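Local coordinates for protein imidazoleglycerol-phosphate dehydratase (Staphylococcus aureus subsp. aureus, PDB 2AE8) that catalyses the manganese-dependent dehydration of imidazoleglycerol phosphate to imidazoleacetol phosphate, the sixth step of histidine biosynthesis, at residues E189-A192 with I193-F197; L63-M66 with L67-T71; E151-G154 with T155-T158; V93-D96 with I97-I101; E162-F165 with R166-I170. All blocks are in the same frame, centred on the assembly; numbering follows the deposited sequence.

Contact 1 (E189-A192 with I193-F197). With MG (magnesium ion), chain L.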
# COMPACT_ATOMS: atom_id res chain seq x y z
N GLU B 189 6.00 26.18 25.33
CA GLU B 189 4.96 26.31 24.33
C GLU B 189 3.90 27.31 24.79
O GLU B 189 3.54 28.23 24.07
CB GLU B 189 4.30 24.94 24.08
CG GLU B 189 5.11 23.99 23.17
CD GLU B 189 4.63 22.54 23.26
OE1 GLU B 189 3.63 22.24 23.95
OE2 GLU B 189 5.31 21.68 22.67
N ILE B 190 3.39 27.10 25.99
CA ILE B 190 2.40 27.99 26.56
C ILE B 190 2.97 29.40 26.77
O ILE B 190 2.31 30.40 26.47
CB ILE B 190 1.88 27.41 27.88
CG1 ILE B 190 1.21 26.05 27.61
CG2 ILE B 190 0.89 28.38 28.52
CD1 ILE B 190 0.99 25.20 28.86
N GLU B 191 4.18 29.48 27.29
CA GLU B 191 4.81 30.78 27.53
C GLU B 191 5.02 31.57 26.25
O GLU B 191 4.69 32.76 26.21
CB GLU B 191 6.12 30.62 28.32
CG GLU B 191 6.82 31.92 28.60
CD GLU B 191 7.72 31.87 29.82
OE1 GLU B 191 7.81 30.81 30.48
OE2 GLU B 191 8.35 32.90 30.12
N ALA B 192 5.56 30.95 25.20
CA ALA B 192 5.69 31.62 23.90
C ALA B 192 4.34 32.15 23.40
O ALA B 192 4.25 33.27 22.89
CB ALA B 192 6.33 30.68 22.85
N ILE B 193 3.28 31.35 23.55
CA ILE B 193 1.93 31.77 23.13
C ILE B 193 1.43 32.99 23.94
O ILE B 193 0.92 33.96 23.37
CB ILE B 193 0.92 30.61 23.24
CG1 ILE B 193 1.22 29.51 22.18
CG2 ILE B 193 -0.54 31.13 23.11
CD1 ILE B 193 0.45 28.23 22.45
N PHE B 194 1.56 32.94 25.26
CA PHE B 194 1.19 34.09 26.10
C PHE B 194 2.01 35.33 25.78
O PHE B 194 1.45 36.42 25.67
CB PHE B 194 1.29 33.76 27.59
CG PHE B 194 0.02 33.22 28.17
CD1 PHE B 194 -0.96 34.09 28.66
CD2 PHE B 194 -0.20 31.84 28.23
CE1 PHE B 194 -2.14 33.60 29.21
CE2 PHE B 194 -1.40 31.32 28.78
CZ PHE B 194 -2.38 32.21 29.28
N LYS B 195 3.32 35.18 25.61
CA LYS B 195 4.17 36.30 25.24
C LYS B 195 3.77 36.92 23.89
O LYS B 195 3.62 38.13 23.77
CB LYS B 195 5.66 35.93 25.24
CG LYS B 195 6.29 35.68 26.65
CD LYS B 195 7.82 35.41 26.60
CE LYS B 195 8.61 36.55 25.90
NZ LYS B 195 10.10 36.40 26.09
N ALA B 196 3.60 36.07 22.88
CA ALA B 196 3.25 36.54 21.55
C ALA B 196 1.87 37.20 21.50
O ALA B 196 1.72 38.23 20.87
CB ALA B 196 3.33 35.40 20.53
N PHE B 197 0.87 36.59 22.12
CA PHE B 197 -0.46 37.19 22.13
C PHE B 197 -0.44 38.58 22.79
O PHE B 197 -1.01 39.53 22.26
CB PHE B 197 -1.47 36.32 22.88
CG PHE B 197 -2.82 36.98 23.05
CD1 PHE B 197 -3.74 36.99 22.01
CD2 PHE B 197 -3.16 37.63 24.25
CE1 PHE B 197 -4.98 37.61 22.15
CE2 PHE B 197 -4.39 38.27 24.40
CZ PHE B 197 -5.31 38.25 23.34
MG MG L . 8.00 30.55 32.57

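Contact 2 (L63-M66 with L67-T71)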
# COMPACT_ATOMS: atom_id res chain seq x y z
N LEU B 63 -1.38 30.02 36.28
CA LEU B 63 -2.14 31.11 35.68
C LEU B 63 -1.61 32.47 36.17
O LEU B 63 -1.48 33.40 35.37
CB LEU B 63 -3.65 30.97 35.94
CG LEU B 63 -4.59 31.91 35.18
CD1 LEU B 63 -4.42 31.81 33.67
CD2 LEU B 63 -6.05 31.66 35.58
N ASN B 64 -1.26 32.55 37.45
CA ASN B 64 -0.58 33.75 37.99
C ASN B 64 0.64 34.15 37.17
O ASN B 64 0.78 35.32 36.79
CB ASN B 64 -0.19 33.56 39.46
CG ASN B 64 -1.39 33.63 40.39
OD1 ASN B 64 -2.50 33.91 39.96
ND2 ASN B 64 -1.17 33.37 41.67
N HIS B 65 1.51 33.18 36.88
CA HIS B 65 2.73 33.48 36.14
C HIS B 65 2.42 33.96 34.72
O HIS B 65 3.02 34.95 34.24
CB HIS B 65 3.68 32.27 36.10
CG HIS B 65 4.96 32.53 35.37
ND1 HIS B 65 5.73 33.65 35.60
CD2 HIS B 65 5.63 31.81 34.44
CE1 HIS B 65 6.80 33.62 34.82
NE2 HIS B 65 6.76 32.51 34.10
N MSE B 66 1.48 33.28 34.06
CA MSE B 66 1.11 33.63 32.67
C MSE B 66 0.49 35.04 32.55
O MSE B 66 0.81 35.81 31.64
CB MSE B 66 0.18 32.56 32.08
CG MSE B 66 0.86 31.19 31.83
SE MSE B 66 2.51 31.24 30.73
CE MSE B 66 3.85 31.11 32.13
N LEU B 67 -0.42 35.36 33.47
CA LEU B 67 -1.05 36.69 33.49
C LEU B 67 -0.05 37.76 33.90
O LEU B 67 -0.15 38.90 33.46
CB LEU B 67 -2.30 36.71 34.38
CG LEU B 67 -3.40 35.75 33.92
CD1 LEU B 67 -4.63 35.77 34.83
CD2 LEU B 67 -3.78 36.06 32.48
N THR B 68 0.94 37.41 34.71
CA THR B 68 2.02 38.35 35.00
C THR B 68 2.78 38.65 33.71
O THR B 68 3.13 39.80 33.44
CB THR B 68 2.96 37.81 36.13
OG1 THR B 68 2.20 37.72 37.34
CG2 THR B 68 4.17 38.73 36.34
N LEU B 69 3.00 37.61 32.89
CA LEU B 69 3.63 37.79 31.58
C LEU B 69 2.79 38.67 30.65
O LEU B 69 3.31 39.56 29.96
CB LEU B 69 3.90 36.42 30.93
CG LEU B 69 5.15 35.70 31.42
CD1 LEU B 69 5.06 34.22 31.11
CD2 LEU B 69 6.44 36.31 30.80
N PHE B 70 1.49 38.41 30.64
CA PHE B 70 0.54 39.20 29.87
C PHE B 70 0.68 40.69 30.23
O PHE B 70 0.79 41.55 29.35
CB PHE B 70 -0.89 38.70 30.13
CG PHE B 70 -1.97 39.61 29.59
CD1 PHE B 70 -2.41 39.47 28.27
CD2 PHE B 70 -2.55 40.59 30.39
CE1 PHE B 70 -3.42 40.30 27.76
CE2 PHE B 70 -3.54 41.43 29.90
CZ PHE B 70 -3.98 41.30 28.57
N THR B 71 0.68 40.99 31.52
CA THR B 71 0.75 42.41 31.93
C THR B 71 2.00 43.08 31.41
O THR B 71 1.91 44.15 30.82
CB THR B 71 0.60 42.62 33.46
OG1 THR B 71 1.67 41.98 34.16
CG2 THR B 71 -0.70 42.08 33.93

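Contact 3 (E151-G154 with T155-T158)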
# COMPACT_ATOMS: atom_id res chain seq x y z
N GLU B 151 -0.10 16.81 28.96
CA GLU B 151 -1.46 17.05 29.42
C GLU B 151 -1.48 18.02 30.62
O GLU B 151 -2.50 18.66 30.90
CB GLU B 151 -2.14 15.71 29.78
CG GLU B 151 -2.14 14.69 28.62
CD GLU B 151 -3.19 13.59 28.77
OE1 GLU B 151 -3.77 13.46 29.87
OE2 GLU B 151 -3.46 12.86 27.78
N LYS B 152 -0.35 18.11 31.32
CA LYS B 152 -0.19 18.99 32.47
C LYS B 152 1.16 19.68 32.47
O LYS B 152 2.16 19.10 32.02
CB LYS B 152 -0.34 18.22 33.78
CG LYS B 152 -1.81 17.82 34.10
CD LYS B 152 -1.97 17.32 35.54
CE LYS B 152 -3.30 16.60 35.76
NZ LYS B 152 -4.43 17.51 36.10
N VAL B 153 1.18 20.90 33.00
CA VAL B 153 2.42 21.52 33.46
C VAL B 153 2.25 21.73 34.96
O VAL B 153 1.35 22.46 35.40
CB VAL B 153 2.73 22.86 32.75
CG1 VAL B 153 3.24 22.61 31.35
CG2 VAL B 153 1.47 23.72 32.68
N GLY B 154 3.09 21.06 35.73
CA GLY B 154 2.86 20.92 37.17
C GLY B 154 1.46 20.36 37.39
O GLY B 154 1.13 19.27 36.94
N THR B 155 0.62 21.14 38.06
CA THR B 155 -0.71 20.68 38.37
C THR B 155 -1.76 21.26 37.40
O THR B 155 -2.94 20.93 37.46
CB THR B 155 -1.02 21.03 39.86
OG1 THR B 155 -2.09 20.21 40.35
CG2 THR B 155 -1.36 22.48 39.98
N PHE B 156 -1.31 22.12 36.50
CA PHE B 156 -2.20 22.85 35.58
C PHE B 156 -2.58 22.05 34.32
O PHE B 156 -1.70 21.65 33.56
CB PHE B 156 -1.51 24.15 35.16
CG PHE B 156 -2.38 25.11 34.39
CD1 PHE B 156 -3.36 25.87 35.04
CD2 PHE B 156 -2.19 25.28 33.01
CE1 PHE B 156 -4.16 26.77 34.34
CE2 PHE B 156 -2.98 26.17 32.30
CZ PHE B 156 -3.96 26.93 32.96
N ASP B 157 -3.88 21.86 34.09
CA ASP B 157 -4.40 21.22 32.88
C ASP B 157 -4.17 22.11 31.67
O ASP B 157 -4.71 23.19 31.55
CB ASP B 157 -5.89 20.90 33.02
CG ASP B 157 -6.16 19.77 34.01
OD1 ASP B 157 -7.21 19.78 34.66
OD2 ASP B 157 -5.31 18.86 34.12
N THR B 158 -3.34 21.60 30.78
CA THR B 158 -2.86 22.29 29.62
C THR B 158 -4.03 22.58 28.61
O THR B 158 -3.99 23.56 27.85
CB THR B 158 -1.72 21.36 29.11
OG1 THR B 158 -0.49 22.06 28.93
CG2 THR B 158 -2.12 20.50 27.99

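Contact 4 (V93-D96 with I97-I101). With MG (magnesium ion), chain J.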
# COMPACT_ATOMS: atom_id res chain seq x y z
N VAL B 93 -12.40 28.83 37.12
CA VAL B 93 -11.57 29.99 37.43
C VAL B 93 -10.91 30.59 36.17
O VAL B 93 -11.04 31.78 35.90
CB VAL B 93 -10.51 29.65 38.50
CG1 VAL B 93 -9.51 30.78 38.68
CG2 VAL B 93 -11.20 29.33 39.82
N THR B 94 -10.22 29.76 35.40
CA THR B 94 -9.50 30.22 34.21
C THR B 94 -10.44 30.82 33.18
O THR B 94 -10.17 31.89 32.65
CB THR B 94 -8.68 29.06 33.58
OG1 THR B 94 -7.79 28.55 34.57
CG2 THR B 94 -7.86 29.53 32.40
N GLU B 95 -11.55 30.12 32.91
CA GLU B 95 -12.55 30.59 31.98
C GLU B 95 -13.21 31.91 32.43
O GLU B 95 -13.39 32.82 31.63
CB GLU B 95 -13.63 29.52 31.76
CG GLU B 95 -14.76 30.00 30.82
CD GLU B 95 -15.69 28.89 30.37
OE1 GLU B 95 -15.51 27.73 30.80
OE2 GLU B 95 -16.62 29.17 29.57
N ASP B 96 -13.59 31.99 33.70
CA ASP B 96 -14.26 33.20 34.21
C ASP B 96 -13.33 34.40 34.20
O ASP B 96 -13.73 35.50 33.83
CB ASP B 96 -14.86 32.96 35.60
CG ASP B 96 -16.03 31.98 35.57
OD1 ASP B 96 -16.43 31.49 36.65
OD2 ASP B 96 -16.54 31.69 34.46
N ILE B 97 -12.07 34.18 34.54
CA ILE B 97 -11.05 35.21 34.41
C ILE B 97 -10.86 35.65 32.93
O ILE B 97 -10.76 36.84 32.62
CB ILE B 97 -9.71 34.77 35.07
CG1 ILE B 97 -9.90 34.69 36.60
CG2 ILE B 97 -8.58 35.70 34.69
CD1 ILE B 97 -8.70 34.23 37.36
N GLY B 98 -10.84 34.67 32.03
CA GLY B 98 -10.73 34.98 30.59
C GLY B 98 -11.91 35.78 30.06
O GLY B 98 -11.74 36.72 29.28
N ILE B 99 -13.11 35.40 30.48
CA ILE B 99 -14.32 36.09 30.07
C ILE B 99 -14.30 37.59 30.53
O ILE B 99 -14.56 38.50 29.73
CB ILE B 99 -15.56 35.38 30.64
CG1 ILE B 99 -15.84 34.07 29.88
CG2 ILE B 99 -16.80 36.31 30.64
CD1 ILE B 99 -16.92 33.19 30.55
N VAL B 100 -13.95 37.81 31.79
CA VAL B 100 -13.92 39.17 32.36
C VAL B 100 -12.85 40.03 31.71
O VAL B 100 -13.11 41.19 31.37
CB VAL B 100 -13.74 39.14 33.89
CG1 VAL B 100 -13.50 40.57 34.46
CG2 VAL B 100 -14.96 38.49 34.54
N ILE B 101 -11.66 39.47 31.52
CA ILE B 101 -10.59 40.17 30.82
C ILE B 101 -11.04 40.54 29.41
O ILE B 101 -10.80 41.66 28.97
CB ILE B 101 -9.25 39.40 30.81
CG1 ILE B 101 -8.68 39.33 32.23
CG2 ILE B 101 -8.24 40.07 29.89
CD1 ILE B 101 -7.44 38.47 32.37
MG MG J . -15.69 25.88 29.56
O HOH W 1 -16.92 27.18 28.08
O HOH W 2 -16.94 25.39 30.96
O HOH W 3 -14.28 26.67 28.55

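Contact 5 (E162-F165 with R166-I170)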
# COMPACT_ATOMS: atom_id res chain seq x y z
N GLU B 162 -6.25 26.86 25.74
CA GLU B 162 -7.18 27.23 24.66
C GLU B 162 -8.49 27.80 25.23
O GLU B 162 -9.06 28.74 24.68
CB GLU B 162 -7.48 26.02 23.77
CG GLU B 162 -8.34 26.34 22.55
CD GLU B 162 -8.54 25.11 21.66
OE1 GLU B 162 -8.08 24.01 22.06
OE2 GLU B 162 -9.17 25.25 20.59
N GLU B 163 -8.99 27.22 26.32
CA GLU B 163 -10.20 27.76 26.96
C GLU B 163 -10.04 29.23 27.39
O GLU B 163 -10.97 30.01 27.26
CB GLU B 163 -10.62 26.91 28.15
CG GLU B 163 -10.86 25.45 27.75
CD GLU B 163 -11.77 25.31 26.52
OE1 GLU B 163 -11.29 24.84 25.45
OE2 GLU B 163 -12.94 25.72 26.61
N PHE B 164 -8.85 29.58 27.87
CA PHE B 164 -8.56 30.95 28.32
C PHE B 164 -8.57 31.90 27.14
O PHE B 164 -9.23 32.94 27.17
CB PHE B 164 -7.21 31.04 29.04
CG PHE B 164 -6.84 32.45 29.43
CD1 PHE B 164 -7.44 33.05 30.55
CD2 PHE B 164 -5.95 33.18 28.67
CE1 PHE B 164 -7.13 34.35 30.92
CE2 PHE B 164 -5.63 34.51 29.02
CZ PHE B 164 -6.23 35.09 30.15
N PHE B 165 -7.85 31.53 26.07
CA PHE B 165 -7.77 32.36 24.89
C PHE B 165 -9.08 32.54 24.14
O PHE B 165 -9.36 33.63 23.63
CB PHE B 165 -6.60 31.96 23.98
CG PHE B 165 -5.27 32.39 24.54
CD1 PHE B 165 -4.95 33.74 24.62
CD2 PHE B 165 -4.38 31.46 25.06
CE1 PHE B 165 -3.74 34.15 25.18
CE2 PHE B 165 -3.15 31.87 25.61
CZ PHE B 165 -2.84 33.22 25.66
N ARG B 166 -9.88 31.47 24.10
CA ARG B 166 -11.24 31.52 23.56
C ARG B 166 -12.11 32.52 24.33
O ARG B 166 -12.82 33.32 23.72
CB ARG B 166 -11.87 30.12 23.55
CG ARG B 166 -13.31 30.08 23.01
CD ARG B 166 -13.52 29.00 21.93
NE ARG B 166 -13.46 27.63 22.45
CZ ARG B 166 -12.63 26.69 22.02
NH1 ARG B 166 -12.68 25.48 22.55
NH2 ARG B 166 -11.76 26.93 21.05
N ALA B 167 -12.04 32.48 25.66
CA ALA B 167 -12.83 33.38 26.52
C ALA B 167 -12.41 34.85 26.31
O ALA B 167 -13.27 35.71 26.14
CB ALA B 167 -12.69 32.98 28.00
N VAL B 168 -11.11 35.11 26.28
CA VAL B 168 -10.59 36.47 26.08
C VAL B 168 -10.92 37.03 24.69
O VAL B 168 -11.45 38.12 24.55
CB VAL B 168 -9.07 36.53 26.30
CG1 VAL B 168 -8.50 37.88 25.85
CG2 VAL B 168 -8.70 36.22 27.76
N VAL B 169 -10.57 36.29 23.66
CA VAL B 169 -10.67 36.75 22.28
C VAL B 169 -12.11 36.98 21.88
O VAL B 169 -12.44 37.98 21.22
CB VAL B 169 -9.99 35.70 21.32
CG1 VAL B 169 -10.50 35.84 19.87
CG2 VAL B 169 -8.48 35.82 21.41
N ILE B 170 -12.98 36.07 22.26
CA ILE B 170 -14.37 36.14 21.83
C ILE B 170 -15.08 37.31 22.54
O ILE B 170 -15.83 38.07 21.91
CB ILE B 170 -15.12 34.80 22.05
CG1 ILE B 170 -14.49 33.67 21.16
CG2 ILE B 170 -16.60 34.94 21.81
CD1 ILE B 170 -14.54 33.93 19.63
O HOH W 4 -14.11 26.92 24.76

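Contact 1 (E189-A192 with I193-F197)
The carbonyl oxygen of E191 takes the hydrogen of K195 N at 2.8 Å, the shortest of four successive i to i+4 bonds along this turn of helix 186-205. The lysine's own CG lies 3.4 Å from that E191 O, while the side chains of the two residues cross one over the other, with E191 CG 4.1 Å from K195 CD. They then part. The extended E191 chain starts with CG anti to the backbone N (chi1 -180°) and carries OE1 to a magnesium ion at 2.1 Å; E191 binds manganese in another structure of this protein. H187, one turn earlier, and H92 of a neighbouring subunit hold the same ion. K195 instead bends at chi3, and its NZ is hydrogen-bonded to Y118 OH of another subunit. E189, at the start of the turn, is hydrogen-bonded through its carboxylate to S149. Elsewhere on the turn the contact is apolar: I190 and F194 run side by side, the I190 CG2 methyl lying 3.6 Å from F194 CD2. The ring's edge also faces I190 O, the acceptor for F194 N at 2.9 Å. Around this buried turn, F194 meets M66 of helix 61-74 and F165 of helix 159-171, and A192 and A196 pack on strands 118-125 and 128-135.

Contact 2 (L63-M66 with L67-T71)
L69 lies against both H65 and M66, on the turn of helix 61-74 that carries a metal-binding histidine of the active site; the helix is the crossover of the beta-alpha-beta unit formed with strands 55-57 and 77-82. L69 CD1 sits over one face of the H65 imidazole, a CH-pi contact 4.1 Å from the ring centroid and displaced toward the rim. The same methyl is pressed by the selenomethionine M66, whose CE approaches L69 CD1 to 3.5 Å, tighter than usual for two carbons. M66 reaches it by folding back, its chain bent at chi2 (-54°) and chi3 (101°), so that it runs beside L69. L69 also packs on E191 of helix 186-205, a magnesium ligand, and H65 belongs to the same metal site. The H65 ring also meets that of H92 of a neighbouring subunit; both ring contacts hold for one of two deposited H65 conformers. Further round the helix, L63 and L67 cross with L63 CG 3.9 Å from L67 CD1, and both extend toward helix 90-111. N64 fixes its amide through OD1 to T58. Its carbonyl oxygen is gripped twice by T68, from opposite faces of the carbonyl plane: the backbone N donates at 3.0 Å, and the hydroxyl OG1 donates at 2.8 Å from 36° out of that plane.

Contact 3 (E151-G154 with T155-T158)
A tight two-residue beta hairpin joins K152-V153 to F156-D157, and V153 and F156 form its last hydrogen-bonded pair before the turn. F156 N donates to V153 O at 2.9 Å, and V153 N returns a bond of 3.0 Å to F156 O. The intervening G154-T155 makes a type II' turn, G154 adopting the positive phi (53°) that suits glycine at its first corner. Beyond the non-hydrogen-bonded pair K152-D157, T158 N donates to E151 O at 3.1 Å. K152 and D157 lie alongside each other on one face of the hairpin, and the lysine bends at chi4 (-86°) to bring NZ within 2.6 Å of D157 OD2, a salt bridge made on the syn side, tilted 27° out of the carboxylate plane. Each charged group has a second partner across a subunit interface: K152 NZ reaches G154 O, and D157 OD1 reaches G154 N, of a neighbouring subunit. The other face is apolar, with V153 CG2 3.9 Å from F156 CB and near the edge of the ring. From there the F156 ring leads away to F62 and T94, while V153 and T158 rest on I190 of helix 186-205.

Contact 4 (V93-D96 with I97-I101)
E95 and I99, one turn apart on helix 90-111, cross with the isoleucine's CD1 3.9 Å from E95 CG. From CB the glutamate sets out with CG anti to the backbone N (chi1 177°) and continues extended, which carries the carboxylate clear of the helix. CG makes the nearest side-chain approach to I99, and OE2 also passes near its CD1. At the tip the two oxygens divide the work: OE1 binds a magnesium ion at 2.2 Å, whereas OE2 stays 3.4 Å from the metal and accepts a hydrogen from water 1 at 2.5 Å. That water is itself a ligand of the magnesium, so the carboxylate holds the ion both directly and through its hydration shell. Two further waters fill the site together with H91, from the preceding turn, and H188 of a neighbouring subunit. I99 CG1 lies 3.3 Å from E95 O, the oxygen that also accepts the bond from I99 N at 2.8 Å. V93 and I97 run side by side elsewhere on the helix, V93 CG1 touching I97 CD1 at 3.8 Å, and I97 continues onto L63 and L67 of helix 61-74. G98 has no side chain, and A167 and V168 of helix 159-171 come close to its backbone there. With E95 bound through OE1 alone and two histidines, three waters complete the coordination. Such ligands are exchangeable in principle, consistent with a metal site of the dehydratase at which the substrate probably binds.

Contact 5 (E162-F165 with R166-I170)
R166 faces E162 and E163, and the three form a salt-bridge network on helix 159-171. R166 NH2 donates to E162 OE2 at 3.1 Å, near the edge of the guanidinium, although it meets the carboxylate from above its plane, the two flat groups being turned 72° apart. The second salt bridge, R166 NH1 to E163 OE1 at 3.3 Å, is one of charge alone, since that oxygen lies well out of the guanidinium plane and no N-H points at it. Bends at chi2 (130°) and chi3 (70°) turn the arginine back along its own helix toward both acids. A water supplies the third link, donating to E163 OE2 and accepting from R166 NE, each at 2.5 Å. The arginine is deposited in two conformers, so this arrangement describes one of them.

Among the apolar contacts, V168 CG2 stands over one face of the F164 ring, a CH-pi contact 3.9 Å from the centroid and shifted toward the rim. F164 CD2 in turn lies 4.0 Å above the centre of the F165 ring. F165 goes on to meet F194 and F197 of helix 186-205, while F164 and A167 pack against helix 90-111.

Backbone bonds join each residue to the fourth one on, such as V169 N to F165 O at 2.9 Å. The side chains divide the helix into an aromatic core side and a charged side at the metal site, where E163 is a manganese ligand in another structure of this protein.

Contacts 1, 2, 4 and 5 are each a turn of one of the four helices that pack together in the chain, whereas contact 3 is a hairpin whose centre is about 18 Å from the centre of the chain. Contacts 1 and 5 are largely buried and share an aromatic cluster of F164, F165, F194 and F197; contacts 4 and 5 lie closest, their centres 8 Å apart. Contacts 2 and 4 are partly exposed. E191 of contact 1 and H65 of contact 2 belong to one metal site, E95 of contact 4 to another. Contact 3 has its salt bridge at a subunit interface; those of contact 5 join residues of one helix, with a weak, long ion pair from R166 to a neighbouring subunit.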